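Local coordinates for competence/damage-inducible protein CinA (Agrobacterium tumefaciens, PDB 2A9S) that is of unconfirmed function but belongs to the CinA competence/damage-inducible family, some relatives of which deamidate nicotinamide mononucleotide, at residues V155-A158 with L159-L162; G146-E149 with I150-T154; S33-G36 with G37-G41; R84-A87 with L88-H92. One frame throughout, in Å; residues are numbered along the deposited sequence.

Contacts 1 and 2 are successive stretches of helix 147-167 and its N-cap, their centres about 7 and about 13 Å from the centre of the chain. Contact 1 (155-162) is mostly buried, apolar toward the core but polar along R156, T157 and E160; contact 2 (146-154) is partly buried at the helix start, and its arginines serve the subunit interface. Contact 3 (33-41), the buried glycine-rich turn into helix 38-43, touches both: A158 CB lies 3.5 Å from I39 CD1, and R151 NH1 3.0 Å from C34 O, a probable hydrogen bond. Contact 4 (84-92), in helix 84-96 across the sheet, pairs buried methionine packing with an exposed arginine; its M90 CE lies 4.2 Å from S33 N.

Contact 1: V155-A158 with L159-L162; sequences VRTA and LEML
V155 and L159, one helical turn apart, lie side by side and point the same way, their methyls CG1 of V155 and CD1 of L159 4.0 Å apart. V155 CG1 is placed anti to its own backbone N (chi1 170°), which brings that branch forward along the helix toward L159. R156 and E160 also run alongside each other, but they meet through the arginine's aliphatic part: R156 CG is 3.5 Å from E160 OE2. The charged ends do not engage, since R156 NE stays 5.0 Å from E160 OE2 and the guanidinium and carboxylate planes are turned 52° apart. R156 NE instead forms a salt bridge with D9. The other carboxylate oxygen, E160 OE1, accepts a hydrogen bond of 2.7 Å from a water that is also 2.6 Å from T157 OG1, so this water links the two side chains. The same hydroxyl has hydrogen-bonding partners in Y142 OH and A153 O, while T157 CG2 meets M161 SD obliquely at 4.0 Å. Beneath the side chains, regular i to i+4 bonds run from L159 N through L162 N, that of E160 N to R156 O being 2.9 Å with an N-H...O angle of 171°. Around this middle part of helix 147-167, V155 and L159 face helices 8-24 and 38-43, whereas A158, M161 and L162 pack on sheet strands 102-108 and 123-130.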
loop_
_atom_site.group_PDB
_atom_site.type_symbol
_atom_site.label_atom_id
_atom_site.label_comp_id
_atom_site.label_asym_id
_atom_site.label_seq_id
_atom_site.Cartn_x
_atom_site.Cartn_y
_atom_site.Cartn_z
ATOM N N VAL A 155 -3.558 -8.743 -8.261
ATOM C CA VAL A 155 -2.150 -8.304 -8.350
ATOM C C VAL A 155 -1.562 -8.763 -9.680
ATOM O O VAL A 155 -0.986 -7.952 -10.425
ATOM C CB VAL A 155 -1.273 -8.788 -7.137
ATOM C CG1 VAL A 155 0.205 -8.509 -7.413
ATOM C CG2 VAL A 155 -1.725 -8.130 -5.780
ATOM N N ARG A 156 -1.750 -10.052 -10.001
ATOM C CA ARG A 156 -1.272 -10.587 -11.273
ATOM C C ARG A 156 -1.776 -9.752 -12.477
ATOM O O ARG A 156 -0.991 -9.251 -13.314
ATOM C CB ARG A 156 -1.693 -12.052 -11.420
ATOM C CG ARG A 156 -1.223 -12.631 -12.795
ATOM C CD ARG A 156 -1.606 -14.088 -12.957
ATOM N NE ARG A 156 -0.953 -14.912 -11.955
ATOM C CZ ARG A 156 -1.591 -15.498 -10.944
ATOM N NH1 ARG A 156 -2.917 -15.378 -10.847
ATOM N NH2 ARG A 156 -0.914 -16.222 -10.043
ATOM N N THR A 157 -3.086 -9.581 -12.577
ATOM C CA THR A 157 -3.639 -8.851 -13.724
ATOM C C THR A 157 -3.122 -7.407 -13.769
ATOM O O THR A 157 -2.825 -6.901 -14.851
ATOM C CB THR A 157 -5.178 -8.876 -13.696
ATOM O OG1 THR A 157 -5.630 -10.240 -13.577
ATOM C CG2 THR A 157 -5.760 -8.213 -14.962
ATOM N N ALA A 158 -3.037 -6.753 -12.604
ATOM C CA ALA A 158 -2.529 -5.379 -12.483
ATOM C C ALA A 158 -1.116 -5.274 -13.087
ATOM O O ALA A 158 -0.811 -4.348 -13.877
ATOM C CB ALA A 158 -2.516 -4.982 -11.019
ATOM N N LEU A 159 -0.270 -6.245 -12.744
ATOM C CA LEU A 159 1.117 -6.256 -13.236
ATOM C C LEU A 159 1.178 -6.523 -14.741
ATOM O O LEU A 159 1.928 -5.844 -15.455
ATOM C CB LEU A 159 1.974 -7.246 -12.431
ATOM C CG LEU A 159 2.062 -6.927 -10.909
ATOM C CD1 LEU A 159 3.001 -7.926 -10.262
ATOM C CD2 LEU A 159 2.503 -5.472 -10.579
ATOM N N GLU A 160 0.354 -7.457 -15.218
ATOM C CA GLU A 160 0.194 -7.722 -16.662
ATOM C C GLU A 160 -0.163 -6.460 -17.436
ATOM O O GLU A 160 0.432 -6.165 -18.490
ATOM C CB GLU A 160 -0.864 -8.813 -16.893
ATOM C CG GLU A 160 -0.374 -10.189 -16.428
ATOM C CD GLU A 160 -1.487 -11.243 -16.430
ATOM O OE1 GLU A 160 -2.681 -10.876 -16.582
ATOM O OE2 GLU A 160 -1.159 -12.442 -16.287
ATOM N N MET A 161 -1.097 -5.684 -16.892
ATOM C CA MET A 161 -1.530 -4.438 -17.508
ATOM C C MET A 161 -0.472 -3.341 -17.540
ATOM O O MET A 161 -0.374 -2.616 -18.546
ATOM C CB MET A 161 -2.810 -3.923 -16.850
ATOM C CG MET A 161 -4.015 -4.822 -17.105
ATOM S SD MET A 161 -5.441 -4.350 -16.105
ATOM C CE MET A 161 -5.829 -2.710 -16.744
ATOM N N LEU A 162 0.298 -3.181 -16.461
ATOM C CA LEU A 162 1.428 -2.238 -16.474
ATOM C C LEU A 162 2.396 -2.574 -17.616
ATOM O O LEU A 162 2.840 -1.678 -18.366
ATOM C CB LEU A 162 2.169 -2.242 -15.137
ATOM C CG LEU A 162 1.490 -1.432 -14.041
ATOM C CD1 LEU A 162 2.265 -1.644 -12.694
ATOM C CD2 LEU A 162 1.450 0.036 -14.432
HETATM O O HOH W 1 -4.752 -12.003 -15.247
#

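Contact 2: G146-E149 with I150-T154; sequences GRTE and IRLAT
R147 passes across R151, its CG 3.9 Å from R151 CD, in the first turns of helix 147-167. The two guanidinium planes are only 24° apart, yet R147 NE and R151 NE remain 4.9 Å apart, so the overlap is made by methylene groups rather than by charged nitrogens. R147 is extended from CG to NE; R151 CD lies 3.3 Å from R147 O, and the bend at the next bond (chi3 52°) puts this oxygen at the R151 guanidinium edge, near its plane. T148 and L152 point the same way, with T148 CG2 3.8 Å from L152 CD1. G146 occupies the N-cap position, and its O accepts the first helical bond, from I150 N at 2.9 Å; I150 CG1 and CD1 lean over that carbonyl oxygen. I150 O takes two bonds, from T154 N and from T154 OG1 at 2.9 Å, arriving from opposite faces of the carbonyl plane, the hydroxyl 35° out of it. R151 NE forms a salt bridge with E45 of the second subunit, whose OE1 hydrogen-bonds T148 OG1. R151 NH1 bonds T44 OG1 and R147 NH2 bonds T44 O, both of the second subunit, while R147 NH1 bonds G111 O. Each arginine thus has its own acceptors, E45 of the second subunit probably balances the positive charge gathered here, and a salt bridge and hydrogen bonds join the helix start to that subunit.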
loop_
_atom_site.group_PDB
_atom_site.type_symbol
_atom_site.label_atom_id
_atom_site.label_comp_id
_atom_site.label_asym_id
_atom_site.label_seq_id
_atom_site.Cartn_x
_atom_site.Cartn_y
_atom_site.Cartn_z
ATOM N N GLY A 146 -12.138 -17.081 -2.932
ATOM C CA GLY A 146 -11.449 -16.808 -1.674
ATOM C C GLY A 146 -10.815 -15.415 -1.671
ATOM O O GLY A 146 -10.409 -14.890 -2.711
ATOM N N ARG A 147 -10.725 -14.816 -0.492
ATOM C CA ARG A 147 -10.298 -13.420 -0.372
ATOM C C ARG A 147 -8.831 -13.215 -0.825
ATOM O O ARG A 147 -8.566 -12.360 -1.670
ATOM C CB ARG A 147 -10.518 -12.946 1.069
ATOM C CG ARG A 147 -10.188 -11.484 1.267
ATOM C CD ARG A 147 -10.446 -11.074 2.696
ATOM N NE ARG A 147 -10.131 -9.671 2.950
ATOM C CZ ARG A 147 -10.996 -8.657 2.994
ATOM N NH1 ARG A 147 -12.300 -8.838 2.740
ATOM N NH2 ARG A 147 -10.554 -7.433 3.284
ATOM N N THR A 148 -7.900 -13.990 -0.253
ATOM C CA THR A 148 -6.494 -13.923 -0.648
ATOM C C THR A 148 -6.343 -14.299 -2.139
ATOM O O THR A 148 -5.602 -13.652 -2.891
ATOM C CB THR A 148 -5.608 -14.873 0.228
ATOM O OG1 THR A 148 -5.767 -14.533 1.609
ATOM C CG2 THR A 148 -4.132 -14.659 -0.138
ATOM N N GLU A 149 -7.061 -15.348 -2.569
ATOM C CA GLU A 149 -7.051 -15.771 -3.977
ATOM C C GLU A 149 -7.438 -14.663 -4.973
ATOM O O GLU A 149 -6.739 -14.458 -5.981
ATOM C CB GLU A 149 -7.933 -17.011 -4.157
ATOM C CG GLU A 149 -7.388 -18.238 -3.411
ATOM C CD GLU A 149 -7.778 -18.364 -1.898
ATOM O OE1 GLU A 149 -8.268 -17.420 -1.238
ATOM O OE2 GLU A 149 -7.575 -19.470 -1.337
ATOM N N ILE A 150 -8.518 -13.932 -4.674
ATOM C CA ILE A 150 -8.957 -12.803 -5.517
ATOM C C ILE A 150 -7.937 -11.653 -5.490
ATOM O O ILE A 150 -7.636 -11.061 -6.519
ATOM C CB ILE A 150 -10.387 -12.303 -5.103
ATOM C CG1 ILE A 150 -11.442 -13.372 -5.452
ATOM C CG2 ILE A 150 -10.742 -10.965 -5.774
ATOM C CD1 ILE A 150 -12.752 -13.277 -4.664
ATOM N N ARG A 151 -7.429 -11.353 -4.302
ATOM C CA ARG A 151 -6.411 -10.312 -4.158
ATOM C C ARG A 151 -5.149 -10.625 -4.975
ATOM O O ARG A 151 -4.613 -9.769 -5.706
ATOM C CB ARG A 151 -6.109 -10.062 -2.675
ATOM C CG ARG A 151 -7.287 -9.315 -2.012
ATOM C CD ARG A 151 -7.334 -9.573 -0.493
ATOM N NE ARG A 151 -6.106 -9.341 0.245
ATOM C CZ ARG A 151 -5.731 -8.170 0.776
ATOM N NH1 ARG A 151 -6.445 -7.043 0.561
ATOM N NH2 ARG A 151 -4.626 -8.129 1.508
ATOM N N LEU A 152 -4.690 -11.871 -4.893
ATOM C CA LEU A 152 -3.479 -12.234 -5.633
ATOM C C LEU A 152 -3.768 -12.261 -7.140
ATOM O O LEU A 152 -2.930 -11.835 -7.936
ATOM C CB LEU A 152 -2.892 -13.555 -5.136
ATOM C CG LEU A 152 -2.317 -13.443 -3.710
ATOM C CD1 LEU A 152 -1.908 -14.824 -3.233
ATOM C CD2 LEU A 152 -1.151 -12.438 -3.671
ATOM N N ALA A 153 -4.946 -12.752 -7.530
ATOM C CA ALA A 153 -5.360 -12.759 -8.933
ATOM C C ALA A 153 -5.375 -11.325 -9.483
ATOM O O ALA A 153 -4.916 -11.062 -10.616
ATOM C CB ALA A 153 -6.779 -13.373 -9.067
ATOM N N THR A 154 -5.849 -10.406 -8.648
ATOM C CA THR A 154 -5.866 -8.985 -9.019
ATOM C C THR A 154 -4.450 -8.411 -9.192
ATOM O O THR A 154 -4.174 -7.674 -10.170
ATOM C CB THR A 154 -6.702 -8.143 -8.004
ATOM O OG1 THR A 154 -8.054 -8.622 -8.007
ATOM C CG2 THR A 154 -6.716 -6.628 -8.383
#

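Contact 3: S33-G36 with G37-G41; sequences SCTG and GLIAG
Two overlapping turns, type I from S33 to G36 and type I' from T35 to L38, carry the chain from strand 28-32 into helix 38-43. They form the beta-to-alpha corner of a beta-alpha-beta crossover, because the next strand, 53-59, lies parallel beside 28-32. The second turn needs positive phi at both G36 and G37, and it is closed by L38 N donating to T35 O at 3.0 Å. The bond is straight at hydrogen (166°), but the donor stands 52° out of the carbonyl plane and is not on a lone pair. G37 is the N-cap, and its O accepts from G41 N at 2.8 Å, the first full turn of the helix.

T35 and I39 supply the side-chain contact, crossing at a slant with T35 OG1 3.6 Å from I39 CG1 and 3.7 Å from I39 CD1. T35 holds OG1 between its backbone N and carbonyl carbon (chi1 49°), a rotation that turns the hydroxyl over the isoleucine branch. That oxygen is hydrogen-bonded to E32 OE1, which also accepts from I39 N, while E32 OE2 accepts from A40 N; one carboxylate thus ties the threonine to the first-turn amides of the helix. The hydroxyl can therefore lie against hydrocarbon without losing its polar partner. On the core side I39 packs on V106 of strand 102-108, and L38 reaches V155 and L5 of the second subunit. Within the turn, L38 folds back over the acceptor itself, its CG resting 3.2 Å from T35 O.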
loop_
_atom_site.group_PDB
_atom_site.type_symbol
_atom_site.label_atom_id
_atom_site.label_comp_id
_atom_site.label_asym_id
_atom_site.label_seq_id
_atom_site.Cartn_x
_atom_site.Cartn_y
_atom_site.Cartn_z
ATOM N N SER A 33 -7.766 -0.424 -3.928
ATOM C CA SER A 33 -8.861 -0.583 -3.016
ATOM C C SER A 33 -8.739 -2.043 -2.483
ATOM O O SER A 33 -8.082 -2.292 -1.417
ATOM C CB SER A 33 -10.154 -0.206 -3.756
ATOM O OG SER A 33 -11.289 -0.100 -2.897
ATOM N N CYS A 34 -9.250 -2.985 -3.273
ATOM C CA CYS A 34 -9.411 -4.374 -2.846
ATOM C C CYS A 34 -8.119 -5.136 -2.530
ATOM O O CYS A 34 -8.166 -6.027 -1.690
ATOM C CB CYS A 34 -10.239 -5.149 -3.864
ATOM S SG CYS A 34 -9.541 -5.120 -5.510
ATOM N N THR A 35 -6.995 -4.783 -3.178
ATOM C CA THR A 35 -5.687 -5.464 -2.924
ATOM C C THR A 35 -4.956 -4.907 -1.708
ATOM O O THR A 35 -3.961 -5.472 -1.256
ATOM C CB THR A 35 -4.715 -5.345 -4.125
ATOM O OG1 THR A 35 -4.657 -3.969 -4.561
ATOM C CG2 THR A 35 -5.163 -6.256 -5.292
ATOM N N GLY A 36 -5.442 -3.788 -1.193
ATOM C CA GLY A 36 -4.993 -3.246 0.114
ATOM C C GLY A 36 -3.502 -2.903 0.259
ATOM O O GLY A 36 -2.993 -2.808 1.386
ATOM N N GLY A 37 -2.808 -2.704 -0.862
ATOM C CA GLY A 37 -1.378 -2.392 -0.831
ATOM C C GLY A 37 -0.492 -3.495 -1.408
ATOM O O GLY A 37 0.716 -3.290 -1.547
ATOM N N LEU A 38 -1.069 -4.668 -1.708
ATOM C CA LEU A 38 -0.285 -5.800 -2.215
ATOM C C LEU A 38 0.290 -5.576 -3.610
ATOM O O LEU A 38 1.246 -6.253 -3.965
ATOM C CB LEU A 38 -1.083 -7.104 -2.217
ATOM C CG LEU A 38 -1.564 -7.567 -0.841
ATOM C CD1 LEU A 38 -2.367 -8.895 -0.958
ATOM C CD2 LEU A 38 -0.354 -7.706 0.105
ATOM N N ILE A 39 -0.279 -4.644 -4.391
ATOM C CA ILE A 39 0.325 -4.394 -5.710
ATOM C C ILE A 39 1.669 -3.676 -5.515
ATOM O O ILE A 39 2.705 -4.126 -6.055
ATOM C CB ILE A 39 -0.595 -3.588 -6.682
ATOM C CG1 ILE A 39 -1.921 -4.329 -6.943
ATOM C CG2 ILE A 39 0.181 -3.326 -8.009
ATOM C CD1 ILE A 39 -2.859 -3.548 -7.811
ATOM N N ALA A 40 1.650 -2.554 -4.768
ATOM C CA ALA A 40 2.908 -1.895 -4.371
ATOM C C ALA A 40 3.805 -2.899 -3.633
ATOM O O ALA A 40 5.022 -2.892 -3.848
ATOM C CB ALA A 40 2.642 -0.662 -3.519
ATOM N N GLY A 41 3.204 -3.754 -2.792
ATOM C CA GLY A 41 3.949 -4.766 -2.027
ATOM C C GLY A 41 4.731 -5.695 -2.965
ATOM O O GLY A 41 5.933 -5.922 -2.803
#

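Contact 4: R84-A87 with L88-H92; sequences RQTA and LQMAH
L88 CD1 sits over one face of the R84 guanidinium, 3.5 Å from R84 CZ, at the start of helix 84-96, which belongs to one outer layer of an alpha/beta/alpha sandwich. The methyl is displaced toward the rim of the flat group, so it also comes 3.5 Å from R84 NH1. R84 runs extended from CG to NE, and the turn about its last bond (chi4 -94°) presents the face, not the edge, to the leucine. Two residues further along, T86 CG2 touches M90 SD at 3.8 Å, the two side chains crossing at an angle.

The next shell is the helical backbone: L88 N to R84 O and M90 N to T86 O are both 2.9 Å, with N-H...O angles of 170°. Outside the segments, T86 OG1 is held by G80 O and Q89 OE1 by G72 N, while R84 lies on H125 and H137. The sheet covers the inner side, with A87 on A127 and T107, and M90 on A105 and T107. M90 bends at chi3 (68°), carrying its end away from the preceding turn, though its CG still lies 3.3 Å from T86 O.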
loop_
_atom_site.group_PDB
_atom_site.type_symbol
_atom_site.label_atom_id
_atom_site.label_comp_id
_atom_site.label_asym_id
_atom_site.label_seq_id
_atom_site.Cartn_x
_atom_site.Cartn_y
_atom_site.Cartn_z
ATOM N N ARG A 84 -16.166 0.526 -13.690
ATOM C CA ARG A 84 -15.216 0.991 -14.685
ATOM C C ARG A 84 -14.891 2.478 -14.441
ATOM O O ARG A 84 -13.719 2.872 -14.441
ATOM C CB ARG A 84 -15.815 0.752 -16.079
ATOM C CG ARG A 84 -15.005 1.299 -17.215
ATOM C CD ARG A 84 -15.830 1.329 -18.499
ATOM N NE ARG A 84 -15.059 1.982 -19.545
ATOM C CZ ARG A 84 -15.143 3.278 -19.850
ATOM N NH1 ARG A 84 -15.991 4.069 -19.191
ATOM N NH2 ARG A 84 -14.377 3.782 -20.813
ATOM N N GLN A 85 -15.930 3.272 -14.179
ATOM C CA GLN A 85 -15.783 4.713 -13.965
ATOM C C GLN A 85 -14.909 5.084 -12.760
ATOM O O GLN A 85 -14.066 5.983 -12.855
ATOM C CB GLN A 85 -17.160 5.387 -13.858
ATOM C CG GLN A 85 -17.967 5.337 -15.173
ATOM C CD GLN A 85 -18.712 3.996 -15.409
ATOM O OE1 GLN A 85 -18.648 3.049 -14.598
ATOM N NE2 GLN A 85 -19.431 3.927 -16.536
ATOM N N THR A 86 -15.125 4.413 -11.627
ATOM C CA THR A 86 -14.300 4.651 -10.444
ATOM C C THR A 86 -12.863 4.253 -10.751
ATOM O O THR A 86 -11.963 4.991 -10.423
ATOM C CB THR A 86 -14.851 3.952 -9.183
ATOM O OG1 THR A 86 -16.092 4.586 -8.827
ATOM C CG2 THR A 86 -13.864 4.090 -8.012
ATOM N N ALA A 87 -12.663 3.126 -11.440
ATOM C CA ALA A 87 -11.301 2.665 -11.766
ATOM C C ALA A 87 -10.542 3.687 -12.603
ATOM O O ALA A 87 -9.388 4.029 -12.296
ATOM C CB ALA A 87 -11.326 1.300 -12.463
ATOM N N LEU A 88 -11.209 4.171 -13.658
ATOM C CA LEU A 88 -10.636 5.210 -14.507
ATOM C C LEU A 88 -10.272 6.467 -13.724
ATOM O O LEU A 88 -9.177 6.984 -13.914
ATOM C CB LEU A 88 -11.578 5.559 -15.660
ATOM C CG LEU A 88 -11.817 4.459 -16.691
ATOM C CD1 LEU A 88 -12.909 4.936 -17.660
ATOM C CD2 LEU A 88 -10.527 4.168 -17.429
ATOM N N GLN A 89 -11.148 6.948 -12.846
ATOM C CA GLN A 89 -10.850 8.153 -12.054
ATOM C C GLN A 89 -9.717 7.958 -11.047
ATOM O O GLN A 89 -8.867 8.836 -10.872
ATOM C CB GLN A 89 -12.094 8.692 -11.360
ATOM C CG GLN A 89 -13.055 9.278 -12.386
ATOM C CD GLN A 89 -14.192 10.029 -11.763
ATOM O OE1 GLN A 89 -14.443 9.927 -10.568
ATOM N NE2 GLN A 89 -14.918 10.777 -12.590
ATOM N N MET A 90 -9.698 6.792 -10.406
ATOM C CA MET A 90 -8.581 6.419 -9.539
ATOM C C MET A 90 -7.236 6.455 -10.302
ATOM O O MET A 90 -6.238 6.998 -9.793
ATOM C CB MET A 90 -8.805 5.023 -8.936
ATOM C CG MET A 90 -9.894 4.929 -7.847
ATOM S SD MET A 90 -10.264 3.225 -7.258
ATOM C CE MET A 90 -8.734 2.807 -6.410
ATOM N N ALA A 91 -7.210 5.895 -11.502
ATOM C CA ALA A 91 -5.976 5.784 -12.279
ATOM C C ALA A 91 -5.488 7.199 -12.653
ATOM O O ALA A 91 -4.304 7.540 -12.517
ATOM C CB ALA A 91 -6.212 4.922 -13.549
ATOM N N HIS A 92 -6.441 8.026 -13.086
ATOM C CA HIS A 92 -6.160 9.404 -13.438
ATOM C C HIS A 92 -5.635 10.179 -12.224
ATOM O O HIS A 92 -4.604 10.881 -12.319
ATOM C CB HIS A 92 -7.423 10.064 -13.985
ATOM C CG HIS A 92 -7.212 11.485 -14.397
ATOM N ND1 HIS A 92 -7.585 12.550 -13.609
ATOM C CD2 HIS A 92 -6.625 12.012 -15.500
ATOM C CE1 HIS A 92 -7.266 13.678 -14.225
ATOM N NE2 HIS A 92 -6.673 13.379 -15.370
#